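Local coordinates for protein PKS (Streptomyces sp. CNQ431, PDB 5YDA) that probably loads acyl building blocks onto a carrier protein, serving as the acyltransferase domain of a polyketide synthase in splenocin biosynthesis, at residues V267-A279 / R290-L302. Sequence-based numbering, arbitrary orientation.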
ATOM      1  N   VAL A 267     -19.567  -7.348   3.840  1.00 18.88           N
ATOM      2  CA  VAL A 267     -20.964  -7.348   3.435  1.00 23.69           C
ATOM      3  C   VAL A 267     -21.520  -5.959   3.702  1.00 25.29           C
ATOM      4  O   VAL A 267     -21.231  -5.360   4.746  1.00 25.54           O
ATOM      5  CB  VAL A 267     -21.788  -8.429   4.176  1.00 25.12           C
ATOM      6  CG1 VAL A 267     -23.252  -8.340   3.786  1.00 25.53           C
ATOM      7  CG2 VAL A 267     -21.255  -9.837   3.850  1.00 21.72           C
ATOM      8  N   ALA A 268     -22.281  -5.429   2.737  1.00 24.66           N
ATOM      9  CA  ALA A 268     -22.786  -4.062   2.793  1.00 24.73           C
ATOM     10  C   ALA A 268     -24.267  -4.040   2.435  1.00 23.86           C
ATOM     11  O   ALA A 268     -24.755  -4.893   1.689  1.00 29.18           O
ATOM     12  CB  ALA A 268     -22.017  -3.146   1.834  1.00 22.20           C
ATOM     13  N   GLY A 269     -24.973  -3.047   2.964  1.00 26.32           N
ATOM     14  CA  GLY A 269     -26.386  -2.889   2.666  1.00 25.36           C
ATOM     15  C   GLY A 269     -26.983  -1.870   3.608  1.00 28.24           C
ATOM     16  O   GLY A 269     -26.249  -1.106   4.247  1.00 25.77           O
ATOM     17  N   ASP A 270     -28.316  -1.878   3.715  1.00 28.22           N
ATOM     18  CA  ASP A 270     -28.898  -0.915   4.640  1.00 31.18           C
ATOM     19  C   ASP A 270     -28.655  -1.370   6.071  1.00 32.61           C
ATOM     20  O   ASP A 270     -28.426  -2.550   6.342  1.00 33.70           O
ATOM     21  CB  ASP A 270     -30.387  -0.693   4.378  1.00 35.18           C
ATOM     22  CG  ASP A 270     -31.191  -1.941   4.502  1.00 43.20           C
ATOM     23  OD1 ASP A 270     -31.667  -2.251   5.635  1.00 47.59           O
ATOM     24  OD2 ASP A 270     -31.366  -2.589   3.444  1.00 45.96           O
ATOM     25  N   THR A 271     -28.676  -0.405   6.987  1.00 31.30           N
ATOM     26  CA  THR A 271     -28.212  -0.673   8.341  1.00 34.54           C
ATOM     27  C   THR A 271     -29.060  -1.739   9.027  1.00 37.36           C
ATOM     28  O   THR A 271     -28.522  -2.590   9.741  1.00 39.05           O
ATOM     29  CB  THR A 271     -28.185   0.625   9.145  1.00 35.87           C
ATOM     30  OG1 THR A 271     -27.422   1.596   8.413  1.00 36.12           O
ATOM     31  CG2 THR A 271     -27.507   0.404  10.481  1.00 33.21           C
ATOM     32  N   ASP A 272     -30.376  -1.733   8.795  1.00 37.68           N
ATOM     33  CA  ASP A 272     -31.254  -2.739   9.396  1.00 40.87           C
ATOM     34  C   ASP A 272     -30.862  -4.147   8.961  1.00 36.64           C
ATOM     35  O   ASP A 272     -30.774  -5.061   9.785  1.00 32.52           O
ATOM     36  CB  ASP A 272     -32.714  -2.473   9.019  1.00 40.99           C
ATOM     37  CG  ASP A 272     -33.327  -1.336   9.810  1.00 51.01           C
ATOM     38  OD1 ASP A 272     -32.729  -0.917  10.834  1.00 48.37           O
ATOM     39  OD2 ASP A 272     -34.421  -0.870   9.410  1.00 58.70           O
ATOM     40  N   ALA A 273     -30.672  -4.345   7.658  1.00 32.55           N
ATOM     41  CA  ALA A 273     -30.260  -5.649   7.157  1.00 36.13           C
ATOM     42  C   ALA A 273     -28.904  -6.062   7.731  1.00 33.86           C
ATOM     43  O   ALA A 273     -28.685  -7.239   8.040  1.00 35.37           O
ATOM     44  CB  ALA A 273     -30.218  -5.629   5.629  1.00 28.95           C
ATOM     45  N   VAL A 274     -27.987  -5.105   7.893  1.00 31.02           N
ATOM     46  CA  VAL A 274     -26.670  -5.432   8.433  1.00 29.74           C
ATOM     47  C   VAL A 274     -26.785  -5.813   9.904  1.00 31.89           C
ATOM     48  O   VAL A 274     -26.125  -6.758  10.365  1.00 28.26           O
ATOM     49  CB  VAL A 274     -25.689  -4.260   8.208  1.00 26.86           C
ATOM     50  CG1 VAL A 274     -24.444  -4.411   9.074  1.00 27.57           C
ATOM     51  CG2 VAL A 274     -25.287  -4.177   6.743  1.00 26.48           C
ATOM     52  N   ASP A 275     -27.635  -5.094  10.660  1.00 27.70           N
ATOM     53  CA  ASP A 275     -27.932  -5.467  12.044  1.00 34.75           C
ATOM     54  C   ASP A 275     -28.381  -6.923  12.142  1.00 33.63           C
ATOM     55  O   ASP A 275     -27.891  -7.686  12.983  1.00 34.37           O
ATOM     56  CB  ASP A 275     -29.018  -4.558  12.629  1.00 38.80           C
ATOM     57  CG  ASP A 275     -28.513  -3.165  12.954  1.00 40.51           C
ATOM     58  OD1 ASP A 275     -27.284  -2.970  13.011  1.00 44.84           O
ATOM     59  OD2 ASP A 275     -29.352  -2.265  13.171  1.00 44.51           O
ATOM     60  N   ARG A 276     -29.307  -7.331  11.275  1.00 26.39           N
ATOM     61  CA  ARG A 276     -29.825  -8.686  11.386  1.00 35.31           C
ATOM     62  C   ARG A 276     -28.777  -9.711  10.989  1.00 33.38           C
ATOM     63  O   ARG A 276     -28.681 -10.769  11.617  1.00 34.80           O
ATOM     64  CB  ARG A 276     -31.102  -8.851  10.560  1.00 34.08           C
ATOM     65  CG  ARG A 276     -32.242  -7.991  11.095  1.00 45.73           C
ATOM     66  CD  ARG A 276     -33.499  -8.001  10.235  1.00 55.68           C
ATOM     67  NE  ARG A 276     -33.257  -8.369   8.851  1.00 58.66           N
ATOM     68  CZ  ARG A 276     -33.490  -7.567   7.822  1.00 53.59           C
ATOM     69  NH1 ARG A 276     -33.972  -6.339   7.988  1.00 43.39           N
ATOM     70  NH2 ARG A 276     -33.221  -8.011   6.594  1.00 47.03           N
ATOM     71  N   LEU A 277     -27.981  -9.422   9.955  1.00 28.36           N
ATOM     72  CA  LEU A 277     -26.868 -10.304   9.624  1.00 31.59           C
ATOM     73  C   LEU A 277     -25.933 -10.485  10.817  1.00 28.36           C
ATOM     74  O   LEU A 277     -25.492 -11.602  11.109  1.00 26.37           O
ATOM     75  CB  LEU A 277     -26.097  -9.748   8.429  1.00 29.73           C
ATOM     76  CG  LEU A 277     -24.815 -10.522   8.098  1.00 25.89           C
ATOM     77  CD1 LEU A 277     -25.164 -11.956   7.679  1.00 22.71           C
ATOM     78  CD2 LEU A 277     -24.014  -9.827   7.008  1.00 22.86           C
ATOM     79  N   GLU A 278     -25.625  -9.397  11.518  1.00 24.02           N
ATOM     80  CA  GLU A 278     -24.715  -9.500  12.649  1.00 28.61           C
ATOM     81  C   GLU A 278     -25.308 -10.370  13.752  1.00 30.44           C
ATOM     82  O   GLU A 278     -24.593 -11.183  14.348  1.00 25.00           O
ATOM     83  CB  GLU A 278     -24.357  -8.103  13.162  1.00 23.54           C
ATOM     84  CG  GLU A 278     -23.444  -7.376  12.175  1.00 29.01           C
ATOM     85  CD  GLU A 278     -23.034  -5.988  12.621  1.00 32.37           C
ATOM     86  OE1 GLU A 278     -22.288  -5.347  11.858  1.00 32.91           O
ATOM     87  OE2 GLU A 278     -23.450  -5.534  13.716  1.00 33.51           O
ATOM     88  N   ALA A 279     -26.619 -10.248  14.004  1.00 26.37           N
ATOM     89  CA  ALA A 279     -27.280 -11.129  14.964  1.00 32.50           C
ATOM     90  C   ALA A 279     -27.142 -12.591  14.551  1.00 30.35           C
ATOM     91  O   ALA A 279     -26.847 -13.451  15.382  1.00 27.23           O
ATOM     92  CB  ALA A 279     -28.764 -10.765  15.112  1.00 28.58           C
ATOM     93  N   ARG A 290     -18.101  -4.459  12.584  1.00 28.32           N
ATOM     94  CA  ARG A 290     -18.683  -3.359  11.829  1.00 30.00           C
ATOM     95  C   ARG A 290     -17.581  -2.397  11.405  1.00 31.32           C
ATOM     96  O   ARG A 290     -16.821  -1.910  12.246  1.00 29.63           O
ATOM     97  CB  ARG A 290     -19.728  -2.641  12.691  1.00 27.64           C
ATOM     98  CG  ARG A 290     -20.381  -1.441  12.025  1.00 31.33           C
ATOM     99  CD  ARG A 290     -21.356  -1.877  10.956  1.00 29.72           C
ATOM    100  NE  ARG A 290     -22.429  -2.682  11.531  1.00 33.05           N
ATOM    101  CZ  ARG A 290     -23.598  -2.186  11.927  1.00 35.49           C
ATOM    102  NH1 ARG A 290     -23.837  -0.887  11.797  1.00 29.94           N
ATOM    103  NH2 ARG A 290     -24.527  -2.985  12.444  1.00 30.63           N
ATOM    104  N   LEU A 291     -17.459  -2.155  10.102  1.00 31.41           N
ATOM    105  CA  LEU A 291     -16.542  -1.112   9.653  1.00 37.19           C
ATOM    106  C   LEU A 291     -17.052   0.237  10.154  1.00 34.22           C
ATOM    107  O   LEU A 291     -18.258   0.494  10.169  1.00 32.32           O
ATOM    108  CB  LEU A 291     -16.403  -1.131   8.120  1.00 32.18           C
ATOM    109  CG  LEU A 291     -15.931  -2.465   7.487  1.00 36.35           C
ATOM    110  CD1 LEU A 291     -15.260  -2.274   6.120  1.00 35.66           C
ATOM    111  CD2 LEU A 291     -14.997  -3.246   8.410  1.00 31.69           C
ATOM    112  N   ARG A 292     -16.140   1.083  10.633  1.00 38.31           N
ATOM    113  CA  ARG A 292     -16.587   2.298  11.310  1.00 39.45           C
ATOM    114  C   ARG A 292     -17.154   3.326  10.349  1.00 35.13           C
ATOM    115  O   ARG A 292     -17.959   4.155  10.769  1.00 39.54           O
ATOM    116  CB  ARG A 292     -15.467   2.972  12.123  1.00 45.97           C
ATOM    117  CG  ARG A 292     -14.685   2.094  13.118  1.00 59.18           C
ATOM    118  CD  ARG A 292     -13.879   1.023  12.425  1.00 57.72           C
ATOM    119  NE  ARG A 292     -13.064   1.592  11.360  1.00 62.55           N
ATOM    120  CZ  ARG A 292     -12.694   0.962  10.244  1.00 52.87           C
ATOM    121  NH1 ARG A 292     -13.025  -0.275   9.961  1.00 44.90           N
ATOM    122  NH2 ARG A 292     -11.957   1.609   9.364  1.00 57.28           N
ATOM    123  N   MET A 293     -16.775   3.288   9.083  1.00 36.69           N
ATOM    124  CA  MET A 293     -17.379   4.201   8.119  1.00 39.47           C
ATOM    125  C   MET A 293     -18.837   3.828   7.873  1.00 38.82           C
ATOM    126  O   MET A 293     -19.097   2.752   7.314  1.00 37.22           O
ATOM    127  CB  MET A 293     -16.599   4.175   6.806  1.00 38.65           C
ATOM    128  CG  MET A 293     -17.193   5.066   5.737  1.00 38.74           C
ATOM    129  SD  MET A 293     -17.068   6.818   6.192  1.00 47.16           S
ATOM    130  CE  MET A 293     -18.044   7.551   4.872  1.00 36.46           C
ATOM    131  N   PRO A 294     -19.810   4.666   8.257  1.00 36.00           N
ATOM    132  CA  PRO A 294     -21.219   4.339   7.990  1.00 30.78           C
ATOM    133  C   PRO A 294     -21.557   4.506   6.519  1.00 34.47           C
ATOM    134  O   PRO A 294     -22.256   5.439   6.115  1.00 34.37           O
ATOM    135  CB  PRO A 294     -21.984   5.346   8.858  1.00 31.19           C
ATOM    136  CG  PRO A 294     -21.092   6.553   8.866  1.00 29.32           C
ATOM    137  CD  PRO A 294     -19.659   6.005   8.863  1.00 36.13           C
ATOM    138  N   ALA A 295     -21.107   3.590   5.697  1.00 34.81           N
ATOM    139  CA  ALA A 295     -21.373   3.605   4.285  1.00 28.12           C
ATOM    140  C   ALA A 295     -21.464   2.202   3.763  1.00 27.12           C
ATOM    141  O   ALA A 295     -21.072   1.300   4.395  1.00 23.29           O
ATOM    142  CB  ALA A 295     -20.292   4.355   3.569  1.00 33.08           C
ATOM    143  N   ALA A 296     -21.965   2.063   2.564  1.00 29.00           N
ATOM    144  CA  ALA A 296     -22.129   0.793   1.923  1.00 26.71           C
ATOM    145  C   ALA A 296     -21.594   0.721   0.504  1.00 34.11           C
ATOM    146  O   ALA A 296     -22.313   0.458  -0.428  1.00 52.30           O
ATOM    147  CB  ALA A 296     -23.581   0.401   1.956  1.00 31.18           C
ATOM    148  N   ALA A 297     -20.316   0.931   0.344  1.00 25.70           N
ATOM    149  CA  ALA A 297     -19.712   0.840  -0.966  1.00 28.65           C
ATOM    150  C   ALA A 297     -19.853  -0.573  -1.535  1.00 28.02           C
ATOM    151  O   ALA A 297     -19.934  -1.519  -0.819  1.00 23.91           O
ATOM    152  CB  ALA A 297     -18.272   1.226  -0.877  1.00 19.75           C
ATOM    153  N   HIS A 298     -19.867  -0.695  -2.838  1.00 20.96           N
ATOM    154  CA  HIS A 298     -19.960  -1.971  -3.523  1.00 26.47           C
ATOM    155  C   HIS A 298     -21.197  -2.798  -3.253  1.00 26.32           C
ATOM    156  O   HIS A 298     -21.141  -3.983  -3.193  1.00 32.16           O
ATOM    157  CB  HIS A 298     -18.695  -2.804  -3.312  1.00 23.42           C
ATOM    158  CG  HIS A 298     -17.439  -2.065  -3.613  1.00 21.36           C
ATOM    159  ND1 HIS A 298     -16.923  -1.983  -4.872  1.00 23.20           N
ATOM    160  CD2 HIS A 298     -16.619  -1.351  -2.830  1.00 21.48           C
ATOM    161  CE1 HIS A 298     -15.851  -1.238  -4.858  1.00 21.94           C
ATOM    162  NE2 HIS A 298     -15.642  -0.843  -3.629  1.00 21.63           N
ATOM    163  N   SER A 299     -22.310  -2.133  -3.120  1.00 25.02           N
ATOM    164  CA  SER A 299     -23.616  -2.733  -2.861  1.00 25.63           C
ATOM    165  C   SER A 299     -24.728  -1.959  -3.570  1.00 32.84           C
ATOM    166  O   SER A 299     -24.538  -0.846  -4.075  1.00 27.86           O
ATOM    167  CB  SER A 299     -23.923  -2.799  -1.368  1.00 25.32           C
ATOM    168  OG  SER A 299     -24.416  -1.570  -0.878  1.00 23.61           O
ATOM    169  N   HIS A 300     -25.920  -2.567  -3.563  1.00 31.12           N
ATOM    170  CA  HIS A 300     -27.095  -1.968  -4.185  1.00 32.77           C
ATOM    171  C   HIS A 300     -27.389  -0.574  -3.630  1.00 30.55           C
ATOM    172  O   HIS A 300     -27.970   0.259  -4.332  1.00 34.98           O
ATOM    173  CB  HIS A 300     -28.299  -2.883  -3.977  1.00 30.77           C
ATOM    174  CG  HIS A 300     -28.682  -3.018  -2.542  1.00 32.05           C
ATOM    175  ND1 HIS A 300     -28.034  -3.882  -1.679  1.00 32.09           N
ATOM    176  CD2 HIS A 300     -29.592  -2.347  -1.797  1.00 27.11           C
ATOM    177  CE1 HIS A 300     -28.556  -3.760  -0.471  1.00 32.54           C
ATOM    178  NE2 HIS A 300     -29.501  -2.832  -0.513  1.00 33.95           N
ATOM    179  N   VAL A 301     -26.968  -0.286  -2.395  1.00 27.46           N
ATOM    180  CA  VAL A 301     -27.185   1.040  -1.804  1.00 29.67           C
ATOM    181  C   VAL A 301     -26.633   2.166  -2.686  1.00 28.38           C
ATOM    182  O   VAL A 301     -27.096   3.310  -2.613  1.00 29.87           O
ATOM    183  CB  VAL A 301     -26.573   1.088  -0.386  1.00 25.07           C
ATOM    184  CG1 VAL A 301     -26.655   2.493   0.198  1.00 23.12           C
ATOM    185  CG2 VAL A 301     -27.278   0.089   0.539  1.00 28.79           C
ATOM    186  N   LEU A 302     -25.644   1.876  -3.529  1.00 29.38           N
ATOM    187  CA  LEU A 302     -25.089   2.925  -4.379  1.00 31.85           C
ATOM    188  C   LEU A 302     -25.873   3.146  -5.674  1.00 30.08           C
ATOM    189  O   LEU A 302     -25.559   4.102  -6.390  1.00 30.94           O
ATOM    190  CB  LEU A 302     -23.629   2.613  -4.732  1.00 24.36           C
ATOM    191  CG  LEU A 302     -22.620   2.529  -3.588  1.00 27.93           C
ATOM    192  CD1 LEU A 302     -21.219   2.548  -4.166  1.00 25.61           C
ATOM    193  CD2 LEU A 302     -22.826   3.650  -2.575  1.00 23.18           C
TER
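R290 and E278 form the charged end of this contact: NE of R290 donates to OE1 of E278 at 2.7 Å and 171°, on the syn side but tilted out of the carboxylate plane. A weak second bond joins R290 NH2 to E278 OE2, and the same NH2 reaches D275 OD1 at 2.8 Å. Both acids meet the guanidinium at its edge, their carboxylate planes turned 49° (E278) and 32° (D275) from it, a salt-bridge network that fixes the rotation of the group. V274 CG1 lies over one guanidinium face, 3.6 Å from R290 NE. Bends at chi2 and chi3 bring the R290 guanidinium alongside these helix residues.

The other end is largely van der Waals, between small side chains and backbone. A268 CB meets S299 CB at 3.7 Å and A296 CB at 3.9 Å, while V301 CG2 packs 3.7 Å from G269 C. H300 CE1 lies 3.9 Å from G269 CA, its ND1 hydrogen-bonded to S255 OG. S299 OG, hydrogen-bonded to A296 O and accepting from V301 N in an ST turn, holds this loop in shape. D270 OD1 N-caps the helix at A273 N.

H298 NE2 hydrogen-bonds S200 of a GHSLG sequence fitting the nucleophile elbow, probably the acyltransferase Ser-His dyad. From edge strand 288-290 of the four-stranded antiparallel sheet, the loop passes the end of strand 264-269, with M293, A295, H298 and L302 against helix 215-231.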